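Neutral ceramidase (Pseudomonas aeruginosa, PDB 2ZWS) hydrolyses the N-acyl bond of ceramides to give sphingosine and a free fatty acid, and also runs the reaction in reverse to synthesise ceramide. Local coordinates at residues Glu556-Asn564 with Thr575-Tyr586. Numbering follows the deposited sequence.
With MG (magnesium ion), chain C.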
ATOM      1  N   GLU A 556      -6.708  16.070   0.497  1.00 14.69           N
ATOM      2  CA  GLU A 556      -5.996  17.032   1.363  1.00 15.64           C
ATOM      3  C   GLU A 556      -6.943  17.824   2.256  1.00 16.16           C
ATOM      4  O   GLU A 556      -6.534  18.799   2.916  1.00 18.00           O
ATOM      5  CB  GLU A 556      -5.090  17.979   0.559  1.00 15.95           C
ATOM      6  CG  GLU A 556      -4.020  17.257  -0.315  1.00 16.83           C
ATOM      7  CD  GLU A 556      -2.931  16.524   0.484  1.00 18.58           C
ATOM      8  OE1 GLU A 556      -2.684  16.825   1.667  1.00 22.03           O
ATOM      9  OE2 GLU A 556      -2.240  15.709  -0.123  1.00 16.60           O
ATOM     10  N   LYS A 557      -8.213  17.417   2.236  1.00 15.56           N
ATOM     11  CA  LYS A 557      -9.227  17.993   3.114  0.50 16.11           C
ATOM     12  C   LYS A 557      -9.902  16.904   3.951  1.00 15.41           C
ATOM     13  O   LYS A 557      -9.275  15.863   4.228  1.00 15.13           O
ATOM     14  CB  LYS A 557     -10.207  18.857   2.313  0.50 15.92           C
ATOM     15  CG  LYS A 557      -9.506  20.033   1.590  0.50 16.75           C
ATOM     16  CD  LYS A 557     -10.471  20.766   0.663  0.50 17.63           C
ATOM     17  CE  LYS A 557     -11.264  21.826   1.419  0.50 19.52           C
ATOM     18  NZ  LYS A 557     -12.286  22.484   0.548  0.50 19.80           N
ATOM     19  N   THR A 558     -11.153  17.108   4.369  1.00 15.27           N
ATOM     20  CA  THR A 558     -11.774  16.176   5.286  1.00 14.80           C
ATOM     21  C   THR A 558     -13.290  16.171   5.186  1.00 14.68           C
ATOM     22  O   THR A 558     -13.919  17.156   4.820  1.00 14.67           O
ATOM     23  CB  THR A 558     -11.345  16.495   6.763  1.00 15.27           C
ATOM     24  OG1 THR A 558     -11.862  15.507   7.667  1.00 15.22           O
ATOM     25  CG2 THR A 558     -11.767  17.925   7.178  1.00 16.00           C
ATOM     26  N   PHE A 559     -13.885  15.039   5.507  1.00 13.56           N
ATOM     27  CA  PHE A 559     -15.344  14.958   5.631  1.00 14.16           C
ATOM     28  C   PHE A 559     -15.840  15.383   6.996  1.00 14.66           C
ATOM     29  O   PHE A 559     -17.060  15.510   7.203  1.00 15.23           O
ATOM     30  CB  PHE A 559     -15.822  13.527   5.333  1.00 14.17           C
ATOM     31  CG  PHE A 559     -15.718  13.154   3.878  1.00 14.25           C
ATOM     32  CD1 PHE A 559     -16.686  13.598   2.965  1.00 13.94           C
ATOM     33  CD2 PHE A 559     -14.637  12.409   3.397  1.00 13.78           C
ATOM     34  CE1 PHE A 559     -16.604  13.279   1.623  1.00 14.83           C
ATOM     35  CE2 PHE A 559     -14.546  12.079   2.043  1.00 13.40           C
ATOM     36  CZ  PHE A 559     -15.525  12.536   1.141  1.00 14.20           C
ATOM     37  N   LEU A 560     -14.922  15.584   7.937  1.00 14.38           N
ATOM     38  CA  LEU A 560     -15.319  15.861   9.308  1.00 14.55           C
ATOM     39  C   LEU A 560     -14.217  16.577  10.065  1.00 14.91           C
ATOM     40  O   LEU A 560     -13.030  16.407   9.808  1.00 14.39           O
ATOM     41  CB  LEU A 560     -15.691  14.575  10.052  1.00 14.24           C
ATOM     42  CG  LEU A 560     -14.553  13.630  10.474  1.00 12.44           C
ATOM     43  CD1 LEU A 560     -14.030  13.934  11.899  1.00 14.92           C
ATOM     44  CD2 LEU A 560     -14.954  12.161  10.303  1.00 13.61           C
ATOM     45  N   GLU A 561     -14.643  17.346  11.047  1.00 15.04           N
ATOM     46  CA  GLU A 561     -13.736  18.005  11.977  1.00 16.67           C
ATOM     47  C   GLU A 561     -14.355  17.885  13.358  1.00 16.96           C
ATOM     48  O   GLU A 561     -15.567  18.075  13.503  1.00 17.55           O
ATOM     49  CB  GLU A 561     -13.567  19.478  11.594  1.00 16.97           C
ATOM     50  CG  GLU A 561     -12.611  19.705  10.418  1.00 17.75           C
ATOM     51  CD  GLU A 561     -12.573  21.152   9.910  1.00 20.06           C
ATOM     52  OE1 GLU A 561     -13.408  21.989  10.342  1.00 23.28           O
ATOM     53  OE2 GLU A 561     -11.705  21.432   9.050  1.00 24.58           O
ATOM     54  N   VAL A 562     -13.538  17.553  14.359  1.00 17.35           N
ATOM     55  CA  VAL A 562     -13.893  17.713  15.773  1.00 16.75           C
ATOM     56  C   VAL A 562     -13.270  19.022  16.196  1.00 18.17           C
ATOM     57  O   VAL A 562     -12.045  19.183  16.086  1.00 17.68           O
ATOM     58  CB  VAL A 562     -13.369  16.582  16.665  1.00 16.87           C
ATOM     59  CG1 VAL A 562     -13.871  16.769  18.075  1.00 17.72           C
ATOM     60  CG2 VAL A 562     -13.855  15.237  16.150  1.00 14.87           C
ATOM     61  N   VAL A 563     -14.122  19.933  16.672  1.00 19.32           N
ATOM     62  CA  VAL A 563     -13.714  21.305  16.950  1.00 20.67           C
ATOM     63  C   VAL A 563     -13.829  21.620  18.438  1.00 21.42           C
ATOM     64  O   VAL A 563     -14.894  21.427  19.034  1.00 20.78           O
ATOM     65  CB  VAL A 563     -14.537  22.317  16.116  1.00 20.22           C
ATOM     66  CG1 VAL A 563     -14.051  23.756  16.376  1.00 20.14           C
ATOM     67  CG2 VAL A 563     -14.453  22.020  14.626  1.00 21.18           C
ATOM     68  N   ASN A 564     -12.721  22.092  19.013  1.00 22.96           N
ATOM     69  CA  ASN A 564     -12.617  22.516  20.407  1.00 25.03           C
ATOM     70  C   ASN A 564     -12.897  24.022  20.486  1.00 25.79           C
ATOM     71  O   ASN A 564     -12.260  24.807  19.774  1.00 26.17           O
ATOM     72  CB  ASN A 564     -11.192  22.200  20.906  1.00 25.71           C
ATOM     73  CG  ASN A 564     -10.965  22.535  22.386  1.00 28.18           C
ATOM     74  OD1 ASN A 564     -11.902  22.713  23.167  1.00 30.41           O
ATOM     75  ND2 ASN A 564      -9.696  22.581  22.780  1.00 31.60           N
ATOM     76  N   THR A 575      -9.410  22.879  15.551  1.00 24.18           N
ATOM     77  CA  THR A 575      -9.697  21.499  15.161  0.50 24.01           C
ATOM     78  C   THR A 575      -8.726  20.572  15.876  1.00 23.02           C
ATOM     79  O   THR A 575      -7.506  20.799  15.905  1.00 23.62           O
ATOM     80  CB  THR A 575      -9.762  21.278  13.606  0.50 24.35           C
ATOM     81  OG1 THR A 575      -9.650  19.877  13.291  0.50 24.70           O
ATOM     82  CG2 THR A 575      -8.683  22.046  12.872  0.50 25.12           C
ATOM     83  N   VAL A 576      -9.289  19.557  16.522  1.00 22.08           N
ATOM     84  CA  VAL A 576      -8.505  18.566  17.261  1.00 21.32           C
ATOM     85  C   VAL A 576      -8.533  17.178  16.614  1.00 20.13           C
ATOM     86  O   VAL A 576      -7.763  16.296  17.003  1.00 21.06           O
ATOM     87  CB  VAL A 576      -8.929  18.425  18.754  1.00 21.77           C
ATOM     88  CG1 VAL A 576      -8.726  19.761  19.524  1.00 23.12           C
ATOM     89  CG2 VAL A 576     -10.363  17.890  18.881  1.00 21.76           C
ATOM     90  N   ALA A 577      -9.415  16.983  15.637  1.00 18.62           N
ATOM     91  CA  ALA A 577      -9.428  15.718  14.893  1.00 17.47           C
ATOM     92  C   ALA A 577     -10.073  15.894  13.528  1.00 16.73           C
ATOM     93  O   ALA A 577     -10.966  16.725  13.347  1.00 17.01           O
ATOM     94  CB  ALA A 577     -10.121  14.631  15.690  1.00 17.54           C
ATOM     95  N   THR A 578      -9.591  15.100  12.572  1.00 15.74           N
ATOM     96  CA  THR A 578     -10.007  15.148  11.192  0.50 16.51           C
ATOM     97  C   THR A 578     -10.449  13.720  10.801  1.00 14.46           C
ATOM     98  O   THR A 578     -10.360  12.810  11.635  1.00 14.81           O
ATOM     99  CB  THR A 578      -8.798  15.704  10.389  0.50 17.89           C
ATOM    100  OG1 THR A 578      -8.870  17.134  10.381  0.50 20.47           O
ATOM    101  CG2 THR A 578      -8.741  15.195   8.997  0.50 20.01           C
ATOM    102  N   ASP A 579     -10.877  13.498   9.553  1.00 14.39           N
ATOM    103  CA  ASP A 579     -11.243  12.133   9.154  1.00 13.39           C
ATOM    104  C   ASP A 579     -10.039  11.180   9.066  1.00 12.98           C
ATOM    105  O   ASP A 579     -10.227   9.972   9.002  1.00 13.81           O
ATOM    106  CB  ASP A 579     -12.148  12.079   7.892  1.00 13.78           C
ATOM    107  CG  ASP A 579     -11.451  12.527   6.603  1.00 13.91           C
ATOM    108  OD1 ASP A 579     -10.186  12.559   6.543  1.00 15.78           O
ATOM    109  OD2 ASP A 579     -12.187  12.774   5.612  1.00 12.81           O
ATOM    110  N   ASN A 580      -8.819  11.718   9.081  1.00 12.32           N
ATOM    111  CA  ASN A 580      -7.640  10.880   9.043  1.00 12.68           C
ATOM    112  C   ASN A 580      -7.372  10.171  10.361  1.00 13.62           C
ATOM    113  O   ASN A 580      -6.717   9.124  10.388  1.00 13.02           O
ATOM    114  CB  ASN A 580      -6.397  11.681   8.689  1.00 12.70           C
ATOM    115  CG  ASN A 580      -5.208  10.802   8.444  1.00 12.88           C
ATOM    116  OD1 ASN A 580      -5.287   9.828   7.686  1.00 12.60           O
ATOM    117  ND2 ASN A 580      -4.093  11.129   9.093  1.00 13.51           N
ATOM    118  N   ASP A 581      -7.870  10.736  11.460  1.00 14.12           N
ATOM    119  CA  ASP A 581      -7.438  10.268  12.773  1.00 13.97           C
ATOM    120  C   ASP A 581      -8.026   8.901  13.166  1.00 13.16           C
ATOM    121  O   ASP A 581      -9.168   8.593  12.844  1.00 13.26           O
ATOM    122  CB  ASP A 581      -7.711  11.337  13.807  1.00 14.81           C
ATOM    123  CG  ASP A 581      -6.795  12.524  13.614  1.00 16.43           C
ATOM    124  OD1 ASP A 581      -5.556  12.311  13.631  1.00 16.99           O
ATOM    125  OD2 ASP A 581      -7.299  13.655  13.385  1.00 17.21           O
ATOM    126  N   TRP A 582      -7.243   8.102  13.889  1.00 13.33           N
ATOM    127  CA  TRP A 582      -7.709   6.806  14.386  1.00 13.64           C
ATOM    128  C   TRP A 582      -9.006   6.913  15.202  1.00 13.31           C
ATOM    129  O   TRP A 582      -9.853   6.023  15.103  1.00 13.74           O
ATOM    130  CB  TRP A 582      -6.619   6.175  15.270  1.00 13.81           C
ATOM    131  CG  TRP A 582      -7.007   4.872  15.836  1.00 14.17           C
ATOM    132  CD1 TRP A 582      -7.492   4.644  17.094  1.00 15.73           C
ATOM    133  CD2 TRP A 582      -6.949   3.600  15.181  1.00 15.73           C
ATOM    134  NE1 TRP A 582      -7.747   3.303  17.253  1.00 16.44           N
ATOM    135  CE2 TRP A 582      -7.417   2.641  16.106  1.00 17.39           C
ATOM    136  CE3 TRP A 582      -6.541   3.175  13.905  1.00 16.28           C
ATOM    137  CZ2 TRP A 582      -7.520   1.290  15.796  1.00 15.28           C
ATOM    138  CZ3 TRP A 582      -6.630   1.794  13.597  1.00 16.50           C
ATOM    139  CH2 TRP A 582      -7.121   0.882  14.546  1.00 16.54           C
ATOM    140  N   ASP A 583      -9.144   7.993  15.986  1.00 13.53           N
ATOM    141  CA  ASP A 583     -10.261   8.134  16.933  1.00 14.21           C
ATOM    142  C   ASP A 583     -11.575   8.509  16.252  1.00 14.07           C
ATOM    143  O   ASP A 583     -12.615   8.523  16.908  1.00 14.93           O
ATOM    144  CB  ASP A 583      -9.974   9.165  18.016  1.00 15.54           C
ATOM    145  CG  ASP A 583      -8.861   8.754  18.928  1.00 17.95           C
ATOM    146  OD1 ASP A 583      -8.665   7.538  19.133  1.00 22.32           O
ATOM    147  OD2 ASP A 583      -8.184   9.669  19.443  1.00 20.26           O
ATOM    148  N   THR A 584     -11.533   8.834  14.956  1.00 13.44           N
ATOM    149  CA  THR A 584     -12.760   9.240  14.225  1.00 13.53           C
ATOM    150  C   THR A 584     -13.134   8.236  13.135  1.00 13.38           C
ATOM    151  O   THR A 584     -12.262   7.551  12.585  1.00 12.38           O
ATOM    152  CB  THR A 584     -12.643  10.644  13.570  1.00 13.94           C
ATOM    153  OG1 THR A 584     -11.608  10.610  12.573  1.00 14.05           O
ATOM    154  CG2 THR A 584     -12.300  11.673  14.599  1.00 16.02           C
ATOM    155  N   GLN A 585     -14.441   8.143  12.854  1.00 13.07           N
ATOM    156  CA  GLN A 585     -14.921   7.399  11.700  1.00 14.00           C
ATOM    157  C   GLN A 585     -15.956   8.212  10.960  1.00 13.21           C
ATOM    158  O   GLN A 585     -16.695   8.978  11.568  1.00 14.38           O
ATOM    159  CB  GLN A 585     -15.514   6.058  12.133  1.00 14.30           C
ATOM    160  CG  GLN A 585     -14.480   5.169  12.864  1.00 15.17           C
ATOM    161  CD  GLN A 585     -14.977   3.763  13.254  1.00 17.83           C
ATOM    162  OE1 GLN A 585     -14.237   3.001  13.875  1.00 25.52           O
ATOM    163  NE2 GLN A 585     -16.193   3.428  12.917  1.00 19.59           N
ATOM    164  N   TYR A 586     -15.986   8.011   9.644  1.00 13.47           N
ATOM    165  CA  TYR A 586     -16.965   8.600   8.732  1.00 13.17           C
ATOM    166  C   TYR A 586     -17.621   7.460   7.982  1.00 13.42           C
ATOM    167  O   TYR A 586     -16.927   6.638   7.384  1.00 12.01           O
ATOM    168  CB  TYR A 586     -16.269   9.551   7.739  1.00 14.13           C
ATOM    169  CG  TYR A 586     -17.062   9.822   6.471  1.00 13.75           C
ATOM    170  CD1 TYR A 586     -18.144  10.717   6.476  1.00 16.26           C
ATOM    171  CD2 TYR A 586     -16.729   9.185   5.256  1.00 15.89           C
ATOM    172  CE1 TYR A 586     -18.867  10.980   5.313  1.00 14.87           C
ATOM    173  CE2 TYR A 586     -17.478   9.418   4.083  1.00 14.51           C
ATOM    174  CZ  TYR A 586     -18.529  10.337   4.122  1.00 14.61           C
ATOM    175  OH  TYR A 586     -19.248  10.550   2.960  1.00 16.22           O
TER
HETATM  176 MG    MG C 648     -10.809   8.692  11.210  1.00 13.08          MG
HETATM  177  O   HOH W   1      -9.441  20.075   8.950  1.00 29.48           O
HETATM  178  O   HOH W   2     -12.718   9.149   9.602  1.00 16.09           O
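F559 lays its ring over one face of the Y586 ring in an offset stack, the planes only 9° apart and the centroids 4.5 Å from each other; its CB rests on the same face. D579 ties the loop ahead of strand 560-564 to the turn T578-D581. Its OD2 takes the backbone N of F559 at 2.8 Å, from above the carboxylate plane, and lies at the edge of the F559 ring. With chi1 at -175° the T558 hydroxyl swings away from its own N, where OG1 accepts from the backbone N of D579 (2.9 Å) and donates to L560 O within its own segment (2.6 Å). L560 CD2 packs on D579 CB and Y586 CB, and CD1 meets T584 CG2. Further along, V562 O receives V576 N at 2.8 Å and A577 N only weakly, the mark of a classic beta bulge; V562 CG2 leans on A577 CB. Two consecutive type I turns, T578-D581 and D581-T584, carry most of the magnesium site: D579 O (2.6 Å from the metal), D581 O, T584 O and T584 OG1, with a water and H37 O. T584 OG1 and D581 N grip T578 O from opposite faces of its plane. R39 salt-bridges D579 OD1. In the antiparallel hairpin 560-566/574-578, strand 560-566 pairs with 611-622 and 574-578 is outermost in its sheet, while L560 and V562 face strand 595-603 of another sheet.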